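Local coordinates for processed glycerol phosphate lipoteichoic acid synthase 2 (Bacillus subtilis, PDB 2W8D), which belongs to the lipoteichoic acid synthase family and carries a magnesium-binding domain of the sulfatase and alkaline phosphatase type, at residues L112-I118 with Y404-F409. Sequence-based numbering, arbitrary orientation.
Sequences LQSVPAI and YEPKGF
Phe409 lays one face of its ring against the aliphatic part of Gln113, a CH-pi contact in which Gln113 CB stands 4.1 Å from the Phe409 ring centroid, offset toward the rim. The contact joins the loop leading into helix 115-118, and the helix itself, in the sulfatase-type alpha/beta domain, to the irregular loop that follows helix 380-397. With CG of Phe409 anti to its backbone N (chi1 -163°), the ring edge is turned to the short helix. There it meets the methyl of Ala117, Phe409 CE1 lying 3.7 Å from Ala117 CB, while Ile118 CG1 stands 4.2 Å from Phe409 CD1, the two side chains crossing at about a right angle. Beyond CG, Gln113 runs extended toward Tyr404 and Pro406, its amide plane turned 54° from the Phe409 ring. The Pro406 side chain meets that of Gln113 from the opposite direction, Pro406 CG lying 3.6 Å from Gln113 OE1. The same oxygen is in plane with the Tyr404 ring, at its edge; the Tyr404 hydroxyl itself bonds to the backbone O of Asp327. Gln113 NE2 donates a fairly straight hydrogen bond (162°) to Tyr404 O at 2.8 Å, the acceptor lying almost in the amide plane.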
loop_
_atom_site.group_PDB
_atom_site.type_symbol
_atom_site.label_atom_id
_atom_site.label_comp_id
_atom_site.label_asym_id
_atom_site.label_seq_id
_atom_site.Cartn_x
_atom_site.Cartn_y
_atom_site.Cartn_z
ATOM N N LEU A 112 5.594 -9.183 16.355
ATOM C CA LEU A 112 5.311 -7.944 15.651
ATOM C C LEU A 112 4.618 -6.899 16.529
ATOM O O LEU A 112 3.965 -7.231 17.524
ATOM C CB LEU A 112 4.482 -8.238 14.395
ATOM C CG LEU A 112 5.158 -9.105 13.330
ATOM C CD1 LEU A 112 4.219 -9.260 12.185
ATOM C CD2 LEU A 112 6.479 -8.506 12.868
ATOM N N GLN A 113 4.776 -5.633 16.152
ATOM C CA GLN A 113 4.134 -4.543 16.874
ATOM C C GLN A 113 3.404 -3.671 15.865
ATOM O O GLN A 113 3.735 -2.512 15.650
ATOM C CB GLN A 113 5.147 -3.805 17.754
ATOM C CG GLN A 113 5.843 -4.806 18.676
ATOM C CD GLN A 113 7.029 -4.274 19.448
ATOM O OE1 GLN A 113 7.719 -3.387 18.989
ATOM N NE2 GLN A 113 7.291 -4.857 20.626
ATOM N N SER A 114 2.402 -4.269 15.237
ATOM C CA SER A 114 1.645 -3.643 14.155
ATOM C C SER A 114 0.738 -2.484 14.573
ATOM O O SER A 114 0.370 -2.351 15.749
ATOM C CB SER A 114 0.752 -4.692 13.509
ATOM O OG SER A 114 1.530 -5.793 13.078
ATOM N N VAL A 115 0.347 -1.697 13.579
ATOM C CA VAL A 115 -0.674 -0.671 13.709
ATOM C C VAL A 115 -1.995 -1.201 14.292
ATOM O O VAL A 115 -2.449 -0.695 15.304
ATOM C CB VAL A 115 -0.899 0.031 12.359
ATOM C CG1 VAL A 115 -1.863 1.173 12.523
ATOM C CG2 VAL A 115 0.455 0.542 11.834
ATOM N N PRO A 116 -2.597 -2.239 13.692
ATOM C CA PRO A 116 -3.811 -2.696 14.387
ATOM C C PRO A 116 -3.585 -3.031 15.851
ATOM O O PRO A 116 -4.499 -2.856 16.653
ATOM C CB PRO A 116 -4.239 -3.950 13.620
ATOM C CG PRO A 116 -3.152 -4.201 12.556
ATOM C CD PRO A 116 -2.339 -2.972 12.433
ATOM N N ALA A 117 -2.386 -3.478 16.210
ATOM C CA ALA A 117 -2.085 -3.816 17.608
ATOM C C ALA A 117 -1.821 -2.565 18.462
ATOM O O ALA A 117 -2.278 -2.483 19.611
ATOM C CB ALA A 117 -0.941 -4.797 17.706
ATOM N N ILE A 118 -1.110 -1.591 17.886
ATOM C CA ILE A 118 -0.893 -0.301 18.533
ATOM C C ILE A 118 -2.246 0.330 18.898
ATOM O O ILE A 118 -2.482 0.745 20.032
ATOM C CB ILE A 118 -0.070 0.670 17.628
ATOM C CG1 ILE A 118 1.339 0.119 17.442
ATOM C CG2 ILE A 118 -0.034 2.103 18.246
ATOM C CD1 ILE A 118 2.226 0.872 16.499
ATOM N N TYR A 404 12.153 -5.671 22.410
ATOM C CA TYR A 404 11.827 -4.256 22.455
ATOM C C TYR A 404 10.417 -4.014 22.969
ATOM O O TYR A 404 9.460 -4.544 22.404
ATOM C CB TYR A 404 11.945 -3.643 21.068
ATOM C CG TYR A 404 11.817 -2.158 21.105
ATOM C CD1 TYR A 404 10.668 -1.523 20.639
ATOM C CD2 TYR A 404 12.832 -1.381 21.656
ATOM C CE1 TYR A 404 10.553 -0.140 20.683
ATOM C CE2 TYR A 404 12.731 -0.000 21.719
ATOM C CZ TYR A 404 11.593 0.623 21.240
ATOM O OH TYR A 404 11.511 2.002 21.309
ATOM N N GLU A 405 10.282 -3.195 24.012
ATOM C CA GLU A 405 8.958 -2.793 24.499
ATOM C C GLU A 405 8.718 -1.284 24.387
ATOM O O GLU A 405 9.310 -0.510 25.138
ATOM C CB GLU A 405 8.724 -3.241 25.940
ATOM C CG GLU A 405 9.537 -4.465 26.378
ATOM C CD GLU A 405 8.767 -5.367 27.328
ATOM O OE1 GLU A 405 9.219 -5.562 28.484
ATOM O OE2 GLU A 405 7.701 -5.884 26.910
ATOM N N PRO A 406 7.849 -0.868 23.443
ATOM C CA PRO A 406 7.423 0.525 23.327
ATOM C C PRO A 406 6.469 0.824 24.468
ATOM O O PRO A 406 5.930 -0.110 25.051
ATOM C CB PRO A 406 6.680 0.568 21.980
ATOM C CG PRO A 406 7.008 -0.732 21.286
ATOM C CD PRO A 406 7.226 -1.711 22.410
ATOM N N LYS A 407 6.238 2.102 24.765
ATOM C CA LYS A 407 5.580 2.476 26.024
ATOM C C LYS A 407 4.095 2.144 26.119
ATOM O O LYS A 407 3.623 1.664 27.153
ATOM C CB LYS A 407 5.819 3.956 26.396
ATOM C CG LYS A 407 6.710 4.187 27.650
ATOM C CD LYS A 407 6.487 3.129 28.749
ATOM C CE LYS A 407 5.391 3.514 29.767
ATOM N NZ LYS A 407 4.978 2.333 30.567
ATOM N N GLY A 408 3.349 2.414 25.058
ATOM C CA GLY A 408 1.922 2.167 25.140
ATOM C C GLY A 408 1.710 0.674 25.124
ATOM O O GLY A 408 0.886 0.144 25.850
ATOM N N PHE A 409 2.549 0.010 24.341
ATOM C CA PHE A 409 2.244 -1.274 23.731
ATOM C C PHE A 409 2.051 -2.451 24.645
ATOM O O PHE A 409 2.900 -2.765 25.481
ATOM C CB PHE A 409 3.339 -1.632 22.749
ATOM C CG PHE A 409 2.941 -2.689 21.790
ATOM C CD1 PHE A 409 2.125 -2.376 20.704
ATOM C CD2 PHE A 409 3.385 -3.995 21.957
ATOM C CE1 PHE A 409 1.739 -3.348 19.815
ATOM C CE2 PHE A 409 3.013 -4.986 21.057
ATOM C CZ PHE A 409 2.188 -4.668 19.985
#